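Local coordinates for SnoaL-like domain-containing protein (Catenulispora acidiphila, PDB 4H3U) that is of unknown function but adopts a ketosteroid isomerase-like fold and is potentially involved in trimethylamine metabolism, at residues A[54-59]-A[63-68]; A[123-126]-A[132-135]; A[36-41]-A[76-81]; A[91-94]-A[99-102]; A[103-108]-A[114-119]. One frame throughout, in Å; residues are numbered along the deposited sequence.

Contact 1 (A[54-59]-A[63-68]); sequences GTYVDH and ATMTGR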
loop_
_atom_site.group_PDB
_atom_site.type_symbol
_atom_site.label_atom_id
_atom_site.label_comp_id
_atom_site.label_asym_id
_atom_site.label_seq_id
_atom_site.Cartn_x
_atom_site.Cartn_y
_atom_site.Cartn_z
ATOM N N GLY A 54 8.152 -11.776 15.120
ATOM C CA GLY A 54 7.293 -10.997 14.261
ATOM C C GLY A 54 8.065 -9.952 13.470
ATOM O O GLY A 54 9.052 -9.410 13.946
ATOM N N THR A 55 7.572 -9.651 12.285
ATOM C CA THR A 55 8.197 -8.662 11.417
ATOM C C THR A 55 7.289 -7.462 11.156
ATOM O O THR A 55 6.062 -7.566 11.149
ATOM C CB THR A 55 8.598 -9.296 10.067
ATOM O OG1 THR A 55 7.444 -9.801 9.406
ATOM C CG2 THR A 55 9.598 -10.414 10.292
ATOM N N TYR A 56 7.942 -6.321 10.923
ATOM C CA TYR A 56 7.261 -5.096 10.616
ATOM C C TYR A 56 8.024 -4.464 9.443
ATOM O O TYR A 56 9.231 -4.223 9.539
ATOM C CB TYR A 56 7.278 -4.128 11.845
ATOM C CG TYR A 56 6.219 -3.047 11.817
ATOM C CD1 TYR A 56 5.178 -3.051 12.740
ATOM C CD2 TYR A 56 6.219 -2.036 10.847
ATOM C CE1 TYR A 56 4.168 -2.151 12.680
ATOM C CE2 TYR A 56 5.167 -1.157 10.765
ATOM C CZ TYR A 56 4.126 -1.227 11.695
ATOM O OH TYR A 56 3.024 -0.398 11.599
ATOM N N VAL A 57 7.341 -4.181 8.342
ATOM C CA VAL A 57 7.926 -3.536 7.179
ATOM C C VAL A 57 7.101 -2.305 6.824
ATOM O O VAL A 57 5.927 -2.416 6.558
ATOM C CB VAL A 57 7.978 -4.495 5.968
ATOM C CG1 VAL A 57 8.583 -3.756 4.780
ATOM C CG2 VAL A 57 8.786 -5.735 6.310
ATOM N N ASP A 58 7.778 -1.150 6.740
ATOM C CA ASP A 58 7.198 0.076 6.201
ATOM C C ASP A 58 7.755 0.220 4.801
ATOM O O ASP A 58 8.947 0.480 4.625
ATOM C CB ASP A 58 7.505 1.279 7.082
ATOM C CG ASP A 58 6.924 2.558 6.562
ATOM O OD1 ASP A 58 6.971 2.794 5.326
ATOM O OD2 ASP A 58 6.440 3.375 7.396
ATOM N N HIS A 59 6.904 -0.010 3.799
ATOM C CA HIS A 59 7.353 0.037 2.422
ATOM C C HIS A 59 7.579 1.457 1.908
ATOM O O HIS A 59 8.328 1.621 0.940
ATOM C CB HIS A 59 6.354 -0.726 1.524
ATOM C CG HIS A 59 6.363 -2.201 1.717
ATOM N ND1 HIS A 59 7.301 -3.044 1.164
ATOM C CD2 HIS A 59 5.485 -2.997 2.377
ATOM C CE1 HIS A 59 7.005 -4.291 1.497
ATOM N NE2 HIS A 59 5.894 -4.295 2.224
ATOM N N ALA A 63 11.771 0.549 5.792
ATOM C CA ALA A 63 12.299 0.134 7.074
ATOM C C ALA A 63 11.788 -1.264 7.400
ATOM O O ALA A 63 10.618 -1.543 7.230
ATOM C CB ALA A 63 11.838 1.082 8.170
ATOM N N THR A 64 12.671 -2.086 7.959
ATOM C CA THR A 64 12.404 -3.465 8.357
ATOM C C THR A 64 12.835 -3.763 9.801
ATOM O O THR A 64 14.012 -3.592 10.156
ATOM C CB THR A 64 13.132 -4.406 7.372
ATOM O OG1 THR A 64 14.546 -4.162 7.392
ATOM C CG2 THR A 64 12.673 -4.140 5.990
HETATM N N MSE A 65 11.896 -4.243 10.619
HETATM C CA MSE A 65 12.165 -4.528 12.031
HETATM C C MSE A 65 11.680 -5.930 12.348
HETATM O O MSE A 65 10.701 -6.396 11.781
HETATM C CB MSE A 65 11.396 -3.555 12.948
HETATM C CG MSE A 65 11.992 -2.164 13.069
HETATM SE SE MSE A 65 11.862 -0.963 11.528
HETATM C CE MSE A 65 9.976 -1.183 11.111
ATOM N N THR A 66 12.407 -6.631 13.230
ATOM C CA THR A 66 12.036 -7.970 13.673
ATOM C C THR A 66 12.092 -8.028 15.192
ATOM O O THR A 66 13.115 -7.642 15.777
ATOM C CB THR A 66 12.993 -9.038 13.047
ATOM O OG1 THR A 66 12.912 -8.918 11.619
ATOM C CG2 THR A 66 12.627 -10.413 13.468
ATOM N N GLY A 67 11.033 -8.570 15.782
ATOM C CA GLY A 67 10.965 -8.732 17.220
ATOM C C GLY A 67 10.437 -7.508 17.935
ATOM O O GLY A 67 10.406 -6.418 17.399
ATOM N N ARG A 68 9.924 -7.707 19.161
ATOM C CA ARG A 68 9.262 -6.662 19.876
ATOM C C ARG A 68 10.113 -5.482 20.196
ATOM O O ARG A 68 9.610 -4.338 20.174
ATOM C CB ARG A 68 8.613 -7.233 21.155
ATOM C CG ARG A 68 7.539 -8.299 20.891
ATOM C CD ARG A 68 6.644 -8.534 22.091
ATOM N NE ARG A 68 7.295 -9.319 23.102
ATOM C CZ ARG A 68 7.449 -10.629 23.018
ATOM N NH1 ARG A 68 7.020 -11.267 21.930
ATOM N NH2 ARG A 68 8.054 -11.261 24.007
#

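Contact 2 (A[123-126]-A[132-135]); sequences LLRT and TSDQ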
loop_
_atom_site.group_PDB
_atom_site.type_symbol
_atom_site.label_atom_id
_atom_site.label_comp_id
_atom_site.label_asym_id
_atom_site.label_seq_id
_atom_site.Cartn_x
_atom_site.Cartn_y
_atom_site.Cartn_z
ATOM N N LEU A 123 -1.312 -4.595 6.036
ATOM C CA LEU A 123 -1.609 -6.039 5.938
ATOM C C LEU A 123 -1.010 -6.705 7.153
ATOM O O LEU A 123 0.224 -6.687 7.337
ATOM C CB LEU A 123 -0.993 -6.618 4.673
ATOM C CG LEU A 123 -1.330 -5.894 3.373
ATOM C CD1 LEU A 123 -0.796 -6.643 2.173
ATOM C CD2 LEU A 123 -2.796 -5.591 3.185
ATOM N N LEU A 124 -1.872 -7.368 7.946
ATOM C CA LEU A 124 -1.389 -8.123 9.084
ATOM C C LEU A 124 -1.578 -9.626 8.844
ATOM O O LEU A 124 -2.563 -10.042 8.222
ATOM C CB LEU A 124 -2.184 -7.794 10.358
ATOM C CG LEU A 124 -2.281 -6.358 10.805
ATOM C CD1 LEU A 124 -3.050 -6.266 12.123
ATOM C CD2 LEU A 124 -0.895 -5.735 10.933
ATOM N N ARG A 125 -0.670 -10.408 9.365
ATOM C CA ARG A 125 -0.875 -11.831 9.560
ATOM C C ARG A 125 -0.857 -12.046 11.061
ATOM O O ARG A 125 -0.012 -11.500 11.759
ATOM C CB ARG A 125 0.157 -12.665 8.885
ATOM C CG ARG A 125 -0.183 -14.139 8.902
ATOM C CD ARG A 125 0.800 -14.971 8.084
ATOM N NE ARG A 125 0.850 -14.388 6.748
ATOM C CZ ARG A 125 1.828 -13.638 6.237
ATOM N NH1 ARG A 125 1.637 -13.113 5.039
ATOM N NH2 ARG A 125 2.978 -13.416 6.878
ATOM N N THR A 126 -1.806 -12.839 11.550
ATOM C CA THR A 126 -1.977 -13.049 13.012
ATOM C C THR A 126 -1.956 -14.533 13.368
ATOM O O THR A 126 -2.099 -15.419 12.513
ATOM C CB THR A 126 -3.323 -12.497 13.504
ATOM O OG1 THR A 126 -4.406 -13.212 12.872
ATOM C CG2 THR A 126 -3.392 -11.008 13.195
ATOM N N THR A 132 2.107 -11.709 13.582
ATOM C CA THR A 132 3.330 -12.286 13.083
ATOM C C THR A 132 3.981 -11.448 11.986
ATOM O O THR A 132 5.190 -11.518 11.800
ATOM C CB THR A 132 3.140 -13.743 12.614
ATOM O OG1 THR A 132 2.260 -13.774 11.500
ATOM C CG2 THR A 132 2.550 -14.574 13.731
ATOM N N SER A 133 3.173 -10.691 11.250
ATOM C CA SER A 133 3.664 -9.818 10.183
ATOM C C SER A 133 2.788 -8.573 10.059
ATOM O O SER A 133 1.577 -8.656 10.122
ATOM C CB SER A 133 3.647 -10.574 8.828
ATOM O OG SER A 133 3.908 -9.719 7.734
ATOM N N ASP A 134 3.450 -7.421 9.913
ATOM C CA ASP A 134 2.773 -6.173 9.575
ATOM C C ASP A 134 3.531 -5.585 8.367
ATOM O O ASP A 134 4.766 -5.470 8.406
ATOM C CB ASP A 134 2.848 -5.198 10.761
ATOM C CG ASP A 134 2.180 -3.849 10.535
ATOM O OD1 ASP A 134 2.507 -3.245 9.463
ATOM O OD2 ASP A 134 1.471 -3.379 11.418
ATOM N N GLN A 135 2.809 -5.233 7.322
ATOM C CA GLN A 135 3.318 -4.432 6.200
ATOM C C GLN A 135 2.456 -3.175 6.101
ATOM O O GLN A 135 1.246 -3.265 5.979
ATOM C CB GLN A 135 3.180 -5.186 4.910
ATOM C CG GLN A 135 3.975 -6.461 4.835
ATOM C CD GLN A 135 3.708 -7.139 3.524
ATOM O OE1 GLN A 135 4.034 -6.581 2.457
ATOM N NE2 GLN A 135 3.020 -8.259 3.562
HETATM O O HOH W 1 1.760 -8.898 6.393
HETATM O O HOH W 2 4.065 -14.076 9.382
#

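Contact 3 (A[36-41]-A[76-81]); sequences AAWTGT and ARTDAM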
loop_
_atom_site.group_PDB
_atom_site.type_symbol
_atom_site.label_atom_id
_atom_site.label_comp_id
_atom_site.label_asym_id
_atom_site.label_seq_id
_atom_site.Cartn_x
_atom_site.Cartn_y
_atom_site.Cartn_z
ATOM N N ALA A 36 -4.514 2.255 18.370
ATOM C CA ALA A 36 -4.340 2.931 19.646
ATOM C C ALA A 36 -2.842 2.991 20.006
ATOM O O ALA A 36 -2.370 3.983 20.575
ATOM C CB ALA A 36 -5.134 2.249 20.738
ATOM N N ALA A 37 -2.096 1.944 19.684
ATOM C CA ALA A 37 -0.661 1.906 19.954
ATOM C C ALA A 37 0.060 2.957 19.105
ATOM O O ALA A 37 0.887 3.725 19.585
ATOM C CB ALA A 37 -0.117 0.513 19.695
ATOM N N TRP A 38 -0.300 3.055 17.833
ATOM C CA TRP A 38 0.326 4.072 16.979
ATOM C C TRP A 38 -0.057 5.503 17.377
ATOM O O TRP A 38 0.760 6.414 17.231
ATOM C CB TRP A 38 -0.072 3.841 15.508
ATOM C CG TRP A 38 0.891 2.978 14.788
ATOM C CD1 TRP A 38 0.704 1.731 14.259
ATOM C CD2 TRP A 38 2.261 3.317 14.541
ATOM N NE1 TRP A 38 1.873 1.269 13.693
ATOM C CE2 TRP A 38 2.839 2.231 13.854
ATOM C CE3 TRP A 38 3.072 4.420 14.851
ATOM C CZ2 TRP A 38 4.190 2.214 13.500
ATOM C CZ3 TRP A 38 4.396 4.406 14.468
ATOM C CH2 TRP A 38 4.934 3.325 13.816
ATOM N N THR A 39 -1.284 5.693 17.883
ATOM C CA THR A 39 -1.786 7.023 18.226
ATOM C C THR A 39 -1.323 7.489 19.598
ATOM O O THR A 39 -1.232 8.685 19.849
ATOM C CB THR A 39 -3.304 7.023 18.087
ATOM O OG1 THR A 39 -3.624 6.700 16.728
ATOM C CG2 THR A 39 -3.928 8.351 18.498
ATOM N N GLY A 40 -0.995 6.555 20.467
ATOM C CA GLY A 40 -0.526 6.845 21.813
ATOM C C GLY A 40 0.937 7.229 21.860
ATOM O O GLY A 40 1.563 7.464 20.835
ATOM N N THR A 41 1.483 7.267 23.062
ATOM C CA THR A 41 2.835 7.779 23.293
ATOM C C THR A 41 3.712 6.669 23.910
ATOM O O THR A 41 4.775 6.974 24.404
ATOM C CB THR A 41 2.778 9.010 24.256
ATOM O OG1 THR A 41 2.209 8.593 25.496
ATOM C CG2 THR A 41 1.938 10.127 23.636
ATOM N N ALA A 76 9.085 4.455 18.579
ATOM C CA ALA A 76 9.901 5.489 19.178
ATOM C C ALA A 76 10.596 6.374 18.125
ATOM O O ALA A 76 10.609 7.600 18.247
ATOM C CB ALA A 76 10.921 4.900 20.143
ATOM N N ARG A 77 11.158 5.767 17.097
ATOM C CA ARG A 77 11.845 6.481 16.036
ATOM C C ARG A 77 10.898 7.363 15.248
ATOM O O ARG A 77 11.231 8.486 14.858
ATOM C CB ARG A 77 12.560 5.498 15.125
ATOM C CG ARG A 77 13.775 4.795 15.733
ATOM C CD ARG A 77 14.138 3.465 15.016
ATOM N NE ARG A 77 14.374 3.613 13.582
ATOM C CZ ARG A 77 14.408 2.599 12.712
ATOM N NH1 ARG A 77 14.129 1.352 13.116
ATOM N NH2 ARG A 77 14.662 2.839 11.419
ATOM N N THR A 78 9.719 6.833 14.968
ATOM C CA THR A 78 8.721 7.596 14.251
ATOM C C THR A 78 8.328 8.831 15.078
ATOM O O THR A 78 8.263 9.934 14.529
ATOM C CB THR A 78 7.512 6.707 13.909
ATOM O OG1 THR A 78 7.898 5.626 13.034
ATOM C CG2 THR A 78 6.469 7.471 13.208
ATOM N N ASP A 79 8.076 8.644 16.367
ATOM C CA ASP A 79 7.723 9.775 17.243
ATOM C C ASP A 79 8.824 10.804 17.360
ATOM O O ASP A 79 8.576 11.989 17.532
ATOM C CB ASP A 79 7.344 9.302 18.637
ATOM C CG ASP A 79 5.986 8.603 18.709
ATOM O OD1 ASP A 79 5.193 8.711 17.757
ATOM O OD2 ASP A 79 5.707 8.036 19.787
ATOM N N ALA A 80 10.063 10.360 17.353
ATOM C CA ALA A 80 11.172 11.300 17.410
ATOM C C ALA A 80 11.204 12.185 16.170
ATOM O O ALA A 80 11.617 13.329 16.267
ATOM C CB ALA A 80 12.485 10.533 17.525
HETATM N N MSE A 81 10.761 11.707 15.013
HETATM C CA MSE A 81 10.776 12.452 13.763
HETATM C C MSE A 81 9.479 13.166 13.438
HETATM O O MSE A 81 9.528 14.177 12.740
HETATM C CB MSE A 81 11.076 11.461 12.621
HETATM C CG MSE A 81 11.277 12.072 11.214
HETATM SE SE MSE A 81 11.561 10.784 9.764
HETATM C CE MSE A 81 12.875 9.738 10.832
#

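Contact 4 (A[91-94]-A[99-102]); sequences KAYR and VTIE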
loop_
_atom_site.group_PDB
_atom_site.type_symbol
_atom_site.label_atom_id
_atom_site.label_comp_id
_atom_site.label_asym_id
_atom_site.label_seq_id
_atom_site.Cartn_x
_atom_site.Cartn_y
_atom_site.Cartn_z
ATOM N N LYS A 91 -11.657 1.235 7.627
ATOM C CA LYS A 91 -12.345 -0.049 7.636
ATOM C C LYS A 91 -11.306 -1.146 7.744
ATOM O O LYS A 91 -10.150 -0.903 7.487
ATOM C CB LYS A 91 -13.259 -0.235 6.437
ATOM C CG LYS A 91 -12.523 -0.298 5.150
ATOM C CD LYS A 91 -13.388 -0.487 3.892
ATOM C CE LYS A 91 -14.286 0.698 3.636
ATOM N NZ LYS A 91 -15.114 0.425 2.422
ATOM N N ALA A 92 -11.714 -2.312 8.178
ATOM C CA ALA A 92 -10.814 -3.419 8.273
ATOM C C ALA A 92 -11.604 -4.690 8.096
ATOM O O ALA A 92 -12.792 -4.725 8.401
ATOM C CB ALA A 92 -10.059 -3.420 9.593
ATOM N N TYR A 93 -10.942 -5.750 7.621
ATOM C CA TYR A 93 -11.586 -7.011 7.308
ATOM C C TYR A 93 -10.611 -8.187 7.410
ATOM O O TYR A 93 -9.497 -8.124 6.915
ATOM C CB TYR A 93 -12.270 -6.879 5.934
ATOM C CG TYR A 93 -11.557 -6.015 4.876
ATOM C CD1 TYR A 93 -10.700 -6.581 3.927
ATOM C CD2 TYR A 93 -11.777 -4.626 4.821
ATOM C CE1 TYR A 93 -10.076 -5.781 2.993
ATOM C CE2 TYR A 93 -11.162 -3.845 3.873
ATOM C CZ TYR A 93 -10.307 -4.427 2.968
ATOM O OH TYR A 93 -9.693 -3.669 2.019
ATOM N N ARG A 94 -11.072 -9.289 8.000
ATOM C CA ARG A 94 -10.294 -10.481 8.273
ATOM C C ARG A 94 -10.694 -11.600 7.312
ATOM O O ARG A 94 -11.875 -11.825 7.080
ATOM C CB ARG A 94 -10.600 -11.014 9.725
ATOM C CG ARG A 94 -9.854 -12.319 10.009
ATOM C CD ARG A 94 -9.980 -12.873 11.418
ATOM N NE ARG A 94 -9.292 -12.051 12.412
ATOM C CZ ARG A 94 -7.999 -12.108 12.742
ATOM N NH1 ARG A 94 -7.561 -11.325 13.718
ATOM N NH2 ARG A 94 -7.136 -12.898 12.119
ATOM N N VAL A 99 -5.469 -10.033 8.088
ATOM C CA VAL A 99 -6.295 -8.871 8.353
ATOM C C VAL A 99 -5.786 -7.738 7.437
ATOM O O VAL A 99 -4.591 -7.474 7.339
ATOM C CB VAL A 99 -6.201 -8.444 9.835
ATOM C CG1 VAL A 99 -6.996 -7.192 10.095
ATOM C CG2 VAL A 99 -6.660 -9.562 10.765
ATOM N N THR A 100 -6.734 -7.078 6.790
ATOM C CA THR A 100 -6.453 -5.907 5.986
ATOM C C THR A 100 -7.028 -4.687 6.666
ATOM O O THR A 100 -8.202 -4.701 7.082
ATOM C CB THR A 100 -7.040 -6.065 4.590
ATOM O OG1 THR A 100 -6.508 -7.231 3.991
ATOM C CG2 THR A 100 -6.794 -4.830 3.744
ATOM N N ILE A 101 -6.213 -3.631 6.759
ATOM C CA ILE A 101 -6.614 -2.393 7.370
ATOM C C ILE A 101 -6.517 -1.258 6.379
ATOM O O ILE A 101 -5.465 -1.071 5.770
ATOM C CB ILE A 101 -5.720 -2.057 8.572
ATOM C CG1 ILE A 101 -5.653 -3.181 9.596
ATOM C CG2 ILE A 101 -6.188 -0.765 9.243
ATOM C CD1 ILE A 101 -4.577 -3.019 10.642
ATOM N N GLU A 102 -7.601 -0.515 6.203
ATOM C CA GLU A 102 -7.581 0.749 5.489
ATOM C C GLU A 102 -7.628 1.824 6.604
ATOM O O GLU A 102 -8.581 1.895 7.401
ATOM C CB GLU A 102 -8.766 0.906 4.556
ATOM C CG GLU A 102 -8.706 -0.084 3.435
ATOM C CD GLU A 102 -9.775 0.064 2.373
ATOM O OE1 GLU A 102 -10.006 1.213 1.909
ATOM O OE2 GLU A 102 -10.329 -0.984 1.937
HETATM O O HOH W 3 -8.149 -9.381 5.165
#

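Contact 5 (A[103-108]-A[114-119]); sequences AVYGGH and TPFAVP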
loop_
_atom_site.group_PDB
_atom_site.type_symbol
_atom_site.label_atom_id
_atom_site.label_comp_id
_atom_site.label_asym_id
_atom_site.label_seq_id
_atom_site.Cartn_x
_atom_site.Cartn_y
_atom_site.Cartn_z
ATOM N N ALA A 103 -6.584 2.633 6.689
ATOM C CA ALA A 103 -6.445 3.641 7.729
ATOM C C ALA A 103 -6.059 4.951 7.151
ATOM O O ALA A 103 -5.829 5.083 5.945
ATOM C CB ALA A 103 -5.373 3.207 8.710
ATOM N N VAL A 104 -6.050 5.976 8.006
ATOM C CA VAL A 104 -5.465 7.275 7.675
ATOM C C VAL A 104 -4.341 7.500 8.668
ATOM O O VAL A 104 -4.531 7.416 9.873
ATOM C CB VAL A 104 -6.484 8.440 7.732
ATOM C CG1 VAL A 104 -5.808 9.784 7.461
ATOM C CG2 VAL A 104 -7.592 8.205 6.732
ATOM N N TYR A 105 -3.177 7.793 8.112
ATOM C CA TYR A 105 -1.952 8.070 8.852
ATOM C C TYR A 105 -1.626 9.557 8.756
ATOM O O TYR A 105 -1.492 10.090 7.669
ATOM C CB TYR A 105 -0.829 7.257 8.244
ATOM C CG TYR A 105 0.561 7.550 8.738
ATOM C CD1 TYR A 105 0.790 7.935 10.051
ATOM C CD2 TYR A 105 1.631 7.562 7.891
ATOM C CE1 TYR A 105 2.072 8.260 10.494
ATOM C CE2 TYR A 105 2.933 7.753 8.348
ATOM C CZ TYR A 105 3.150 8.059 9.656
ATOM O OH TYR A 105 4.429 8.297 10.098
ATOM N N GLY A 106 -1.530 10.198 9.899
ATOM C CA GLY A 106 -1.261 11.625 9.941
ATOM C C GLY A 106 -0.254 12.000 11.001
ATOM O O GLY A 106 -0.005 11.267 11.963
ATOM N N GLY A 107 0.274 13.214 10.852
ATOM C CA GLY A 107 1.238 13.764 11.804
ATOM C C GLY A 107 1.860 15.020 11.211
ATOM O O GLY A 107 1.406 15.521 10.200
ATOM N N HIS A 108 2.909 15.486 11.862
ATOM C CA HIS A 108 3.615 16.674 11.386
ATOM C C HIS A 108 5.115 16.412 11.560
ATOM O O HIS A 108 5.636 16.425 12.680
ATOM C CB HIS A 108 3.146 17.939 12.115
ATOM C CG HIS A 108 3.669 19.218 11.534
ATOM N ND1 HIS A 108 3.095 20.451 11.855
ATOM C CD2 HIS A 108 4.656 19.449 10.647
ATOM C CE1 HIS A 108 3.748 21.368 11.187
ATOM N NE2 HIS A 108 4.713 20.808 10.470
ATOM N N THR A 114 4.319 22.073 7.052
ATOM C CA THR A 114 2.946 21.748 7.335
ATOM C C THR A 114 2.787 20.266 7.706
ATOM O O THR A 114 3.673 19.486 7.380
ATOM C CB THR A 114 2.064 22.093 6.127
ATOM O OG1 THR A 114 2.720 21.677 4.936
ATOM C CG2 THR A 114 1.808 23.569 5.991
ATOM N N PRO A 115 1.654 19.900 8.312
ATOM C CA PRO A 115 1.352 18.496 8.639
ATOM C C PRO A 115 0.817 17.760 7.395
ATOM O O PRO A 115 0.632 18.346 6.324
ATOM C CB PRO A 115 0.288 18.623 9.717
ATOM C CG PRO A 115 -0.447 19.873 9.339
ATOM C CD PRO A 115 0.608 20.810 8.826
ATOM N N PHE A 116 0.568 16.468 7.584
ATOM C CA PHE A 116 0.046 15.605 6.524
ATOM C C PHE A 116 -0.982 14.615 7.084
ATOM O O PHE A 116 -0.990 14.325 8.283
ATOM C CB PHE A 116 1.203 14.800 5.874
ATOM C CG PHE A 116 1.775 13.705 6.770
ATOM C CD1 PHE A 116 1.256 12.423 6.748
ATOM C CD2 PHE A 116 2.809 13.984 7.652
ATOM C CE1 PHE A 116 1.757 11.445 7.613
ATOM C CE2 PHE A 116 3.316 13.028 8.510
ATOM C CZ PHE A 116 2.763 11.735 8.497
ATOM N N ALA A 117 -1.781 14.080 6.180
ATOM C CA ALA A 117 -2.683 12.928 6.469
ATOM C C ALA A 117 -2.846 12.194 5.147
ATOM O O ALA A 117 -3.225 12.805 4.147
ATOM C CB ALA A 117 -4.001 13.345 7.070
ATOM N N VAL A 118 -2.572 10.878 5.137
ATOM C CA VAL A 118 -2.677 10.093 3.920
ATOM C C VAL A 118 -3.385 8.773 4.205
ATOM O O VAL A 118 -3.275 8.213 5.306
ATOM C CB VAL A 118 -1.289 9.785 3.323
ATOM C CG1 VAL A 118 -0.586 11.063 2.834
ATOM C CG2 VAL A 118 -0.363 9.020 4.280
ATOM N N PRO A 119 -4.027 8.195 3.184
ATOM C CA PRO A 119 -4.545 6.839 3.338
ATOM C C PRO A 119 -3.378 5.831 3.411
ATOM O O PRO A 119 -2.382 5.944 2.707
ATOM C CB PRO A 119 -5.386 6.623 2.076
ATOM C CG PRO A 119 -4.811 7.569 1.067
ATOM C CD PRO A 119 -4.333 8.753 1.857
#

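Contact 1 (A[54-59]-A[63-68])
Met65, a selenomethionine, and Tyr56 bury more surface in this contact than any other residues and sit directly opposite each other as an antiparallel hydrogen-bonded pair. Tyr56 N donates to Met65 O at 2.9 Å, and Met65 N returns a bond of the same length to Tyr56 O. Their side chains run alongside each other and point the same way from the sheet. Bends at chi2 (72°) and chi3 (48°) fold the Met65 chain back over its partner, bringing CE to 3.5 Å from Tyr56 O and 3.9 Å from Tyr56 CD2. The methyl meets the ring obliquely. Beyond it the phenol hydroxyl is hydrogen-bonded to Asp136 and to Trp38.

Ala63, next in buried surface, closes the turn end of this beta hairpin: Asp58 N reaches Ala63 O at 2.9 Å and Ala63 N reaches Asp58 O at 3.1 Å. Asp58 points to the same face as Tyr56, and its carboxylate bonds to Tyr138 and to the backbone of Ile61 in the turn. At the far end Gly67 N donates to Gly54 O over 2.8 Å, just where helix 68-81 is about to begin. The chemistry thus divides the work: backbone bonds fix the register, while the Tyr56 and Met65 face, covered by helix 68-81, pairs an apolar methyl contact with a phenol whose polar end is held by Asp136 and Trp38.

Contact 2 (A[123-126]-A[132-135])
Strands 123-126 and 133-135 run antiparallel, their axes 4.7 Å apart, until a classic beta bulge sets both Thr132 and Ser133 opposite Arg125. Arg125 O receives Thr132 N at 2.8 Å and, more weakly, Ser133 N at 3.3 Å. With CG anti to its backbone N (chi1 -171°), Arg125 runs its aliphatic part obliquely across Thr132 OG1, which is 3.5 Å from Arg125 CB. A bend at chi3 then turns the guanidinium back, so that NH2 lies 3.5 Å from Ser133 CB. A water at the edge of the guanidinium, in its plane, joins Arg125 NH2 to Thr132 OG1, 2.8 Å from each. Another links Leu123 O, Ser133 OG and Gln135 NE2. Gln135 NE2 also bonds to Glu102 of the second subunit, and OE1 to Tyr137 and His59. On the other face Leu124 CD2 lies alongside Asp134, 3.4 Å from its OD2, whose weak partner is Trp34 NE1. The first water bridge thus couples Arg125 to Thr132 at the bulge and may limit the swing of the guanidinium.

Contact 3 (A[36-41]-A[76-81])
Trp38 presents the outer edge of its six-membered ring to Thr78, and the two side chains cross at about a right angle. Thr78 CB lies near the plane of the indole at that edge, 3.9 Å from Trp38 CZ3. Both branches of the threonine touch the rim from one side of the ring: OG1 comes to 3.8 Å from Trp38 CH2, near the ring plane, while CG2 stands farther off the plane, 3.9 Å from Trp38 CZ3. Thr78 chi1 (-63°) explains the split, placing OG1 beside the backbone N and CG2 beside the carbonyl carbon. In this position the hydroxyl is hydrogen-bonded to Trp74 O, one turn back in its own helix, and meets the tryptophan through van der Waals contact.

Here the end of helix 29-39 packs against the end of helix 68-81, two of the helices that accompany the curved sheet of the ketosteroid isomerase-like fold, and Val85 of strand 82-95 touches Trp38, Thr78 and Asp79 alike.

Asp79 extends from helix 68-81 toward the place where helix 29-39 ends, its OD2 4.3 Å from Gly40 O. Lys75 mediates between these two acceptor groups: its NZ forms a salt bridge with Asp79 OD1 and hydrogen bonds with Trp38 O and Gly40 O.

Contact 4 (A[91-94]-A[99-102])
Tyr93 OH, in the conformer described, donates a 2.8 Å hydrogen bond to Glu102 OE2, the shortest direct polar link between strands 91-94 and 99-102. It comes from the anti side of the carboxylate, 15° out of its plane, and ring and carboxylate planes stand 85° apart. Tyr93 CG lies between the backbone N and the carbonyl carbon (chi1 35°), swinging the ring across the neighbouring strand. One ring face thus rests above Thr100 O, while Tyr93 CE1 packs 3.4 Å from Thr100 CB. Lys91 runs alongside Glu102; its NZ remains 5.0 Å from Glu102 OE2, where the opposite charges may attract, though they do not touch. On the other face the Arg94 guanidinium lies flat over Val99 CG2, while its NH2 bonds to Thr126. Lys91-Glu102 and Tyr93-Thr100 are the hydrogen-bonded pairs of this antiparallel hairpin. Thr100 OG1 bonds to Thr100 OG1 of the second subunit, and Tyr93 stacks on His98 of that subunit. The bond to Glu102 would therefore tend to fix the rotation of a ring that lies at the dimer interface.

Contact 5 (A[103-108]-A[114-119])
Tyr105 and Val118 exchange two backbone hydrogen bonds, Tyr105 N to Val118 O at 2.8 Å and Val118 N to Tyr105 O at 2.9 Å. Gly107 and Phe116 repeat the pattern, with Phe116 N donating to Gly107 O over 2.9 Å. A chi1 of 71° folds the Phe116 ring over the glycine backbone: Gly107 N lies above one face, 3.7 Å from Phe116 CZ. The far edge of that ring then meets the face of Tyr105 in a T-shaped stack, centroids 5.1 Å apart and planes at 81°. Farther along, Pro115 CD makes a CH-pi contact over the His108 ring, 4.1 Å from its centroid, while His108 NE2 is hydrogen-bonded to Ala112 O in the connecting loop. Val104 CG1 and Ala117 CB touch on the opposite face from the aromatic pair. Helix 140-147 packs on Phe116 and Val118, on the aromatic side. This long antiparallel hairpin is part of the curved sheet of the ketosteroid isomerase-like, SnoaL-like fold.

Four of the five contacts pair neighbouring strands of one sheet, and contact 3 packs two helices against it. Contacts 1 and 2 are stitched together through Val57 N to Asp134 O and Thr55 O to Asp134 N, both 2.9 Å. Contact 4 joins contact 2 by Leu124 N to Val99 O at 2.8 Å, and both meet the second subunit. Contact 5 continues their strands toward the other end of the sheet, its centre about 21 Å from that of contact 2. Contact 3 touches contact 1 through Trp38 NE1 and Tyr56 OH, 2.9 Å apart. Cadmium lies about 5 Å, and acetate, probably from the crystallisation liquor, about 4 Å from the side chains of Arg125 and Ala117; neither establishes an active site.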